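Local atomic coordinates of mannitol dehydrogenase (Pseudomonas fluorescens, PDB entry 1LJ8), a protein that binds NAD and, as a long-chain mannitol 2-dehydrogenase, probably catalyses the NAD-dependent interconversion of mannitol and fructose. Residues G134-D139 with V186-N191; T164-I169 with R200-A205; I29-I32 with F37-A40. One frame throughout, in Å; residues are numbered along the deposited sequence.

All three contacts lie within the Rossmann domain. Contacts 1 and 3 line the NAD site and touch the cofactor directly. Their centres are about 14 Å apart, and Phe37 CE2 packs 3.6 Å from Cys189 O. Contact 3 supplies a diphosphate contact and a platform for the nicotinamide, whereas contact 1 holds the nicotinamide ribose. Contact 2 packs against contact 1, on the side of its Tyr136 backbone, with about 10 Å between centres. There Tyr136 O is 3.4 Å from both Ala202 CB and Phe166 CZ. The Phe166 side chain stays about 7 Å from the adenine end of NAD, nearest atoms. Contacts 2 and 3 meet where Val165 CG2 packs 3.8 Å from Ile32 CD1.

Contact 1: G134-D139 with V186-N191; sequences GGYCID and VMSCDN. With NAD (nicotinamide-adenine-dinucleotide), chain B.
Asp190 reaches Tyr136 with one carboxylate oxygen and the nicotinamide ribose of NAD with the other. Its CB already lies near both, 3.6 Å from Tyr136 OH and 3.4 Å from NAD O2D. From there CG turns beside the backbone N, anti to the carbonyl carbon (chi1 -74°). This puts CG at the edge of the tyrosine ring, in the ring plane, with the carboxylate turned 80° to the ring. Asp190 OD2 accepts a very short bond of 2.5 Å from Tyr136 OH and a second bond from Ile131 N. Asp190 OD1 accepts from NAD O2D at 2.8 Å and also from Thr132 N. Four bonds therefore fix the rotation of the buried carboxylate. The site follows strand 185-188, at the C-terminal ends of the parallel strands, where a Rossmann fold binds its dinucleotide. Tyr136 comes from the type I turn Gly134-Cys137. Its OH is second-shell to the cofactor and also accepts from Ser188 OG at 2.7 Å. That serine oxygen in turn accepts from Asp190 N at 3.3 Å, closing an ST turn. Asn191 N adds a second bond to NAD O2D, at 3.0 Å.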
# COMPACT_ATOMS: atom_id res chain seq x y z
N GLY A 134 6.89 0.08 4.14
CA GLY A 134 8.03 0.07 5.03
C GLY A 134 7.63 0.04 6.51
O GLY A 134 8.53 0.12 7.37
N GLY A 135 6.34 -0.09 6.83
CA GLY A 135 5.94 -0.08 8.25
C GLY A 135 6.25 -1.33 9.08
O GLY A 135 6.08 -1.32 10.30
N TYR A 136 6.74 -2.39 8.45
CA TYR A 136 6.94 -3.65 9.18
C TYR A 136 8.33 -3.86 9.78
O TYR A 136 8.55 -4.83 10.52
CB TYR A 136 6.56 -4.83 8.28
CG TYR A 136 5.09 -4.79 7.86
CD1 TYR A 136 4.63 -3.89 6.88
CD2 TYR A 136 4.16 -5.59 8.52
CE1 TYR A 136 3.27 -3.80 6.58
CE2 TYR A 136 2.76 -5.52 8.24
CZ TYR A 136 2.34 -4.61 7.26
OH TYR A 136 0.99 -4.53 6.99
N CYS A 137 9.25 -2.98 9.41
CA CYS A 137 10.58 -2.99 9.97
C CYS A 137 11.37 -4.28 9.82
O CYS A 137 12.06 -4.68 10.77
CB CYS A 137 10.50 -2.63 11.46
SG CYS A 137 9.65 -1.02 11.74
N ILE A 138 11.25 -4.95 8.67
CA ILE A 138 12.08 -6.15 8.44
C ILE A 138 13.04 -5.72 7.34
O ILE A 138 12.61 -5.15 6.32
CB ILE A 138 11.28 -7.37 7.90
CG1 ILE A 138 10.33 -7.90 8.98
CG2 ILE A 138 12.30 -8.48 7.41
CD1 ILE A 138 11.02 -8.56 10.11
N ASP A 139 14.34 -5.97 7.53
CA ASP A 139 15.37 -5.64 6.53
C ASP A 139 15.34 -6.81 5.51
O ASP A 139 15.69 -7.94 5.86
CB ASP A 139 16.74 -5.57 7.23
CG ASP A 139 17.90 -5.23 6.28
OD1 ASP A 139 17.82 -5.44 5.05
OD2 ASP A 139 18.94 -4.77 6.82
N VAL A 186 -4.49 -10.71 13.14
CA VAL A 186 -3.84 -9.50 12.61
C VAL A 186 -3.84 -9.72 11.09
O VAL A 186 -3.23 -10.66 10.56
CB VAL A 186 -2.41 -9.30 13.11
CG1 VAL A 186 -1.89 -7.93 12.57
CG2 VAL A 186 -2.42 -9.21 14.64
N MSE A 187 -4.54 -8.81 10.41
CA MSE A 187 -4.78 -8.91 8.97
C MSE A 187 -4.10 -7.82 8.17
O MSE A 187 -4.65 -6.73 8.02
CB MSE A 187 -6.32 -8.89 8.77
CG MSE A 187 -6.79 -9.29 7.37
SE MSE A 187 -8.72 -9.16 7.15
CE MSE A 187 -8.97 -7.21 7.05
N SER A 188 -2.94 -8.12 7.57
CA SER A 188 -2.21 -7.12 6.78
C SER A 188 -2.88 -6.91 5.42
O SER A 188 -3.21 -7.88 4.74
CB SER A 188 -0.77 -7.59 6.49
OG SER A 188 -0.13 -6.61 5.66
N CYS A 189 -3.06 -5.65 5.04
CA CYS A 189 -3.61 -5.33 3.72
C CYS A 189 -2.60 -4.44 2.99
O CYS A 189 -2.97 -3.60 2.16
CB CYS A 189 -4.96 -4.59 3.87
SG CYS A 189 -6.20 -5.65 4.63
N ASP A 190 -1.32 -4.63 3.30
CA ASP A 190 -0.27 -3.88 2.60
C ASP A 190 0.37 -4.66 1.45
O ASP A 190 0.27 -5.89 1.39
CB ASP A 190 0.84 -3.44 3.59
CG ASP A 190 0.38 -2.29 4.50
OD1 ASP A 190 0.12 -1.19 3.93
OD2 ASP A 190 0.31 -2.47 5.77
N ASN A 191 1.04 -3.94 0.57
CA ASN A 191 1.68 -4.53 -0.60
C ASN A 191 3.03 -5.16 -0.29
O ASN A 191 4.06 -4.55 -0.58
CB ASN A 191 1.89 -3.44 -1.65
CG ASN A 191 0.60 -2.98 -2.29
OD1 ASN A 191 -0.37 -3.76 -2.43
ND2 ASN A 191 0.61 -1.75 -2.78
PA NAD B . -2.43 6.94 2.51
O1A NAD B . -1.28 7.81 2.38
O2A NAD B . -3.82 7.37 2.19
O5B NAD B . -2.52 6.38 4.00
C5B NAD B . -1.36 5.72 4.60
C4B NAD B . -1.87 5.49 6.04
O4B NAD B . -0.80 4.77 6.77
C3B NAD B . -2.05 6.79 6.92
O3B NAD B . -3.17 6.54 7.78
C2B NAD B . -0.70 6.88 7.66
O2B NAD B . -0.78 7.65 8.85
C1B NAD B . -0.45 5.42 7.98
N9A NAD B . 0.90 5.08 8.28
C8A NAD B . 2.08 5.37 7.62
N7A NAD B . 3.13 4.83 8.20
C5A NAD B . 2.60 4.16 9.29
C6A NAD B . 3.25 3.39 10.26
N6A NAD B . 4.56 3.14 10.30
N1A NAD B . 2.48 2.82 11.27
C2A NAD B . 1.10 3.01 11.31
N3A NAD B . 0.43 3.75 10.35
C4A NAD B . 1.24 4.31 9.36
O3 NAD B . -2.07 5.64 1.68
PN NAD B . -3.00 4.54 0.96
O1N NAD B . -3.20 4.93 -0.44
O2N NAD B . -4.19 4.37 1.80
O5D NAD B . -2.07 3.27 0.94
C5D NAD B . -1.74 2.68 2.19
C4D NAD B . -1.22 1.34 1.87
O4D NAD B . -2.22 0.42 1.39
C3D NAD B . -0.03 1.23 0.86
O3D NAD B . 1.22 1.61 1.44
C2D NAD B . -0.13 -0.20 0.37
O2D NAD B . 0.61 -1.09 1.20
C1D NAD B . -1.65 -0.48 0.41
N1N NAD B . -2.33 -0.34 -0.90
C2N NAD B . -2.63 0.88 -1.53
C3N NAD B . -3.18 0.84 -2.78
C7N NAD B . -3.48 2.17 -3.50
O7N NAD B . -3.79 2.10 -4.70
N7N NAD B . -3.34 3.32 -2.88
C4N NAD B . -3.44 -0.45 -3.46
C5N NAD B . -3.15 -1.66 -2.76
C6N NAD B . -2.59 -1.63 -1.46

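Contact 2: T164-I169 with R200-A205; sequences TVFGFI and RKALLA
Phe166 meets Ala202 and Leu203 with CD2, CE2 and CZ of its ring. CE2 makes the nearest approach, 3.5 Å from Ala202 CB, and the neighbouring CZ is 3.7 Å from the same methyl. The methyl approaches the ring obliquely. Phe166 CE2 also lies 3.9 Å from Leu203 N, again obliquely, and Phe166 CD2 lies 4.2 Å from Leu203 CD1. Next along, both branches of Leu203 reach the same methyl of Ile169, from one side: Ile169 CG2 is 3.7 Å from Leu203 CD2 and 3.9 Å from Leu203 CD1. Leu203 reaches it because its CG is anti to the backbone N (chi1 -174°), which carries the branches across to the other helix. All four residues are buried, and the side-chain contacts are apolar. Replacing Phe166 with alanine would probably open a gap beside Ala202 and leave Leu203 held from this helix mainly by Ile169.

Further out, Phe145 packs edge-to-face with Phe166, and Ile152 of helix 150-157 touches it as well. Phe224 lies against Leu203. Thr164 is the N-cap of helix 165-178: its OG1 accepts from Gly167 N at 3.2 Å and is also bonded to Asp155. The segment axes are 10.2 Å apart at closest approach and cross at -67°. The contact joins helix 165-178, before edge strand 185-188, to helix 195-210 after it, an alpha-beta-alpha succession typical of a Rossmann fold.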
# COMPACT_ATOMS: atom_id res chain seq x y z
N THR A 164 4.29 2.60 18.28
CA THR A 164 4.23 1.85 17.01
C THR A 164 3.18 0.78 16.99
O THR A 164 2.65 0.36 18.01
CB THR A 164 5.56 1.13 16.67
OG1 THR A 164 5.72 -0.03 17.52
CG2 THR A 164 6.73 2.09 16.88
N VAL A 165 2.91 0.28 15.79
CA VAL A 165 1.93 -0.77 15.67
C VAL A 165 2.32 -1.99 16.54
O VAL A 165 1.46 -2.64 17.15
CB VAL A 165 1.76 -1.13 14.15
CG1 VAL A 165 3.10 -1.55 13.57
CG2 VAL A 165 0.77 -2.23 13.98
N PHE A 166 3.61 -2.32 16.59
CA PHE A 166 4.01 -3.48 17.39
C PHE A 166 3.77 -3.27 18.87
O PHE A 166 3.30 -4.18 19.54
CB PHE A 166 5.48 -3.79 17.15
CG PHE A 166 5.80 -4.00 15.70
CD1 PHE A 166 6.48 -3.03 14.99
CD2 PHE A 166 5.34 -5.13 15.04
CE1 PHE A 166 6.70 -3.17 13.61
CE2 PHE A 166 5.55 -5.30 13.67
CZ PHE A 166 6.23 -4.31 12.95
N GLY A 167 4.10 -2.08 19.36
CA GLY A 167 3.90 -1.78 20.78
C GLY A 167 2.43 -1.80 21.13
O GLY A 167 2.05 -2.35 22.17
N PHE A 168 1.59 -1.22 20.28
CA PHE A 168 0.16 -1.24 20.56
C PHE A 168 -0.43 -2.63 20.51
O PHE A 168 -1.25 -3.01 21.36
CB PHE A 168 -0.61 -0.29 19.61
CG PHE A 168 -0.65 1.11 20.12
CD1 PHE A 168 0.14 2.10 19.54
CD2 PHE A 168 -1.43 1.43 21.25
CE1 PHE A 168 0.17 3.40 20.07
CE2 PHE A 168 -1.39 2.74 21.79
CZ PHE A 168 -0.59 3.70 21.18
N ILE A 169 -0.08 -3.40 19.47
CA ILE A 169 -0.62 -4.76 19.42
C ILE A 169 -0.16 -5.59 20.63
O ILE A 169 -0.97 -6.30 21.21
CB ILE A 169 -0.23 -5.47 18.10
CG1 ILE A 169 -1.10 -4.87 16.99
CG2 ILE A 169 -0.42 -7.00 18.21
CD1 ILE A 169 -0.63 -5.25 15.58
N ARG A 200 3.65 -11.59 10.80
CA ARG A 200 3.98 -12.59 11.81
C ARG A 200 5.44 -12.51 12.24
O ARG A 200 5.73 -12.46 13.45
CB ARG A 200 3.70 -14.00 11.28
CG ARG A 200 4.00 -15.11 12.29
CD ARG A 200 3.53 -16.43 11.69
NE ARG A 200 3.90 -17.60 12.47
CZ ARG A 200 5.10 -18.17 12.43
NH1 ARG A 200 6.07 -17.70 11.63
NH2 ARG A 200 5.34 -19.22 13.21
N LYS A 201 6.37 -12.47 11.27
CA LYS A 201 7.79 -12.44 11.61
C LYS A 201 8.17 -11.21 12.43
O LYS A 201 8.93 -11.31 13.41
CB LYS A 201 8.65 -12.46 10.34
CG LYS A 201 10.12 -12.65 10.62
CD LYS A 201 10.87 -12.56 9.28
CE LYS A 201 12.29 -13.11 9.38
NZ LYS A 201 13.01 -12.77 8.12
N ALA A 202 7.62 -10.07 12.03
CA ALA A 202 7.90 -8.84 12.72
C ALA A 202 7.33 -8.82 14.13
O ALA A 202 8.06 -8.46 15.09
CB ALA A 202 7.35 -7.67 11.90
N LEU A 203 6.04 -9.16 14.28
CA LEU A 203 5.42 -9.14 15.61
C LEU A 203 6.11 -10.12 16.54
O LEU A 203 6.39 -9.78 17.70
CB LEU A 203 3.93 -9.40 15.54
CG LEU A 203 3.21 -9.26 16.89
CD1 LEU A 203 3.36 -7.85 17.51
CD2 LEU A 203 1.75 -9.60 16.65
N LEU A 204 6.43 -11.31 16.04
CA LEU A 204 7.11 -12.30 16.89
C LEU A 204 8.49 -11.84 17.28
O LEU A 204 8.90 -12.01 18.45
CB LEU A 204 7.20 -13.67 16.19
CG LEU A 204 5.86 -14.40 16.03
CD1 LEU A 204 6.14 -15.78 15.35
CD2 LEU A 204 5.16 -14.61 17.38
N ALA A 205 9.23 -11.25 16.34
CA ALA A 205 10.59 -10.77 16.65
C ALA A 205 10.52 -9.69 17.72
O ALA A 205 11.32 -9.64 18.68
CB ALA A 205 11.24 -10.22 15.43

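Contact 3: I29-I32 with F37-A40; sequences IAHI and FHRA. With NAD (nicotinamide-adenine-dinucleotide), chain B.
The imidazole rings of His31 and His38 lie face to face. Their centroids are 3.6 Å apart and their planes differ by 17°. His38 ND1 sits over the centre of the His31 ring, while His31 CG lies over the His38 ring toward its rim. The two ND1 atoms, of His31 and His38, are 3.2 Å apart, but this is a stacking distance and not a hydrogen bond. His31 CB adds a CH-pi contact over the same His38 ring, 3.9 Å from its centroid. The polar edges are satisfied elsewhere: His31 ND1 bonds to Ser128 and NE2 to Thr130, while His38 ND1 bonds to Gln42. These bonds fix how the rings are turned.

The stack ties strand 27-32 to helix 36-40 across the glycine-rich turn that holds Gly33, Gly35 and Gly36, the strand-turn-helix unit with which a Rossmann fold meets the cofactor diphosphate. Phe37 N, at the start of the helix, donates to NAD O2N at 2.9 Å. The Phe37 ring has CG anti to the backbone N (chi1 -173°) and lies flat against the nicotinamide. NAD C6N is 3.3 Å above the plane of the Phe37 ring, over its centre. His41 also stacks with Phe37.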
# COMPACT_ATOMS: atom_id res chain seq x y z
N ILE A 29 -13.80 -4.75 13.98
CA ILE A 29 -12.47 -4.59 13.39
C ILE A 29 -11.85 -3.28 13.84
O ILE A 29 -12.56 -2.26 13.86
CB ILE A 29 -12.59 -4.55 11.84
CG1 ILE A 29 -13.18 -5.88 11.33
CG2 ILE A 29 -11.23 -4.20 11.17
CD1 ILE A 29 -13.68 -5.76 9.84
N ALA A 30 -10.57 -3.32 14.22
CA ALA A 30 -9.83 -2.09 14.51
C ALA A 30 -8.81 -1.99 13.35
O ALA A 30 -7.97 -2.90 13.16
CB ALA A 30 -9.09 -2.14 15.85
N HIS A 31 -8.90 -0.90 12.59
CA HIS A 31 -7.99 -0.74 11.45
C HIS A 31 -6.92 0.29 11.66
O HIS A 31 -7.22 1.48 11.83
CB HIS A 31 -8.73 -0.33 10.18
CG HIS A 31 -7.82 -0.32 9.00
ND1 HIS A 31 -7.39 -1.48 8.39
CD2 HIS A 31 -7.12 0.70 8.42
CE1 HIS A 31 -6.47 -1.19 7.49
NE2 HIS A 31 -6.28 0.13 7.49
N ILE A 32 -5.66 -0.14 11.60
CA ILE A 32 -4.57 0.81 11.79
C ILE A 32 -4.10 1.35 10.44
O ILE A 32 -3.64 0.60 9.55
CB ILE A 32 -3.39 0.16 12.52
CG1 ILE A 32 -3.89 -0.44 13.86
CG2 ILE A 32 -2.28 1.25 12.78
CD1 ILE A 32 -2.76 -1.15 14.66
N PHE A 37 -6.71 3.58 0.65
CA PHE A 37 -6.92 2.18 0.31
C PHE A 37 -7.82 1.41 1.25
O PHE A 37 -8.69 0.65 0.83
CB PHE A 37 -5.58 1.43 0.16
CG PHE A 37 -5.73 0.04 -0.34
CD1 PHE A 37 -6.30 -0.21 -1.61
CD2 PHE A 37 -5.39 -1.03 0.45
CE1 PHE A 37 -6.51 -1.55 -2.05
CE2 PHE A 37 -5.58 -2.36 0.05
CZ PHE A 37 -6.15 -2.62 -1.21
N HIS A 38 -7.63 1.61 2.55
CA HIS A 38 -8.50 0.91 3.49
C HIS A 38 -9.96 1.21 3.20
O HIS A 38 -10.82 0.33 3.20
CB HIS A 38 -8.22 1.36 4.95
CG HIS A 38 -9.28 0.92 5.90
ND1 HIS A 38 -9.44 -0.42 6.24
CD2 HIS A 38 -10.28 1.60 6.51
CE1 HIS A 38 -10.51 -0.53 7.02
NE2 HIS A 38 -11.03 0.67 7.20
N ARG A 39 -10.24 2.48 2.94
CA ARG A 39 -11.60 2.90 2.71
C ARG A 39 -12.19 2.40 1.39
O ARG A 39 -13.40 2.11 1.32
CB ARG A 39 -11.68 4.45 2.75
CG ARG A 39 -11.24 4.98 4.15
CD ARG A 39 -11.66 6.45 4.28
NE ARG A 39 -10.93 7.28 3.31
CZ ARG A 39 -11.40 8.42 2.80
NH1 ARG A 39 -12.60 8.87 3.17
NH2 ARG A 39 -10.67 9.11 1.89
N ALA A 40 -11.36 2.33 0.36
CA ALA A 40 -11.85 1.89 -0.97
C ALA A 40 -11.93 0.38 -1.10
O ALA A 40 -12.54 -0.13 -2.06
CB ALA A 40 -10.89 2.41 -2.06
PA NAD B . -2.43 6.94 2.51
O1A NAD B . -1.28 7.81 2.38
O2A NAD B . -3.82 7.37 2.19
O5B NAD B . -2.52 6.38 4.00
C5B NAD B . -1.36 5.72 4.60
C4B NAD B . -1.87 5.49 6.04
O4B NAD B . -0.80 4.77 6.77
C3B NAD B . -2.05 6.79 6.92
O3B NAD B . -3.17 6.54 7.78
C2B NAD B . -0.70 6.88 7.66
O2B NAD B . -0.78 7.65 8.85
C1B NAD B . -0.45 5.42 7.98
N9A NAD B . 0.90 5.08 8.28
C8A NAD B . 2.08 5.37 7.62
N7A NAD B . 3.13 4.83 8.20
C5A NAD B . 2.60 4.16 9.29
C6A NAD B . 3.25 3.39 10.26
N6A NAD B . 4.56 3.14 10.30
N1A NAD B . 2.48 2.82 11.27
C2A NAD B . 1.10 3.01 11.31
N3A NAD B . 0.43 3.75 10.35
C4A NAD B . 1.24 4.31 9.36
O3 NAD B . -2.07 5.64 1.68
PN NAD B . -3.00 4.54 0.96
O1N NAD B . -3.20 4.93 -0.44
O2N NAD B . -4.19 4.37 1.80
O5D NAD B . -2.07 3.27 0.94
C5D NAD B . -1.74 2.68 2.19
C4D NAD B . -1.22 1.34 1.87
O4D NAD B . -2.22 0.42 1.39
C3D NAD B . -0.03 1.23 0.86
O3D NAD B . 1.22 1.61 1.44
C2D NAD B . -0.13 -0.20 0.37
O2D NAD B . 0.61 -1.09 1.20
C1D NAD B . -1.65 -0.48 0.41
N1N NAD B . -2.33 -0.34 -0.90
C2N NAD B . -2.63 0.88 -1.53
C3N NAD B . -3.18 0.84 -2.78
C7N NAD B . -3.48 2.17 -3.50
O7N NAD B . -3.79 2.10 -4.70
N7N NAD B . -3.34 3.32 -2.88
C4N NAD B . -3.44 -0.45 -3.46
C5N NAD B . -3.15 -1.66 -2.76
C6N NAD B . -2.59 -1.63 -1.46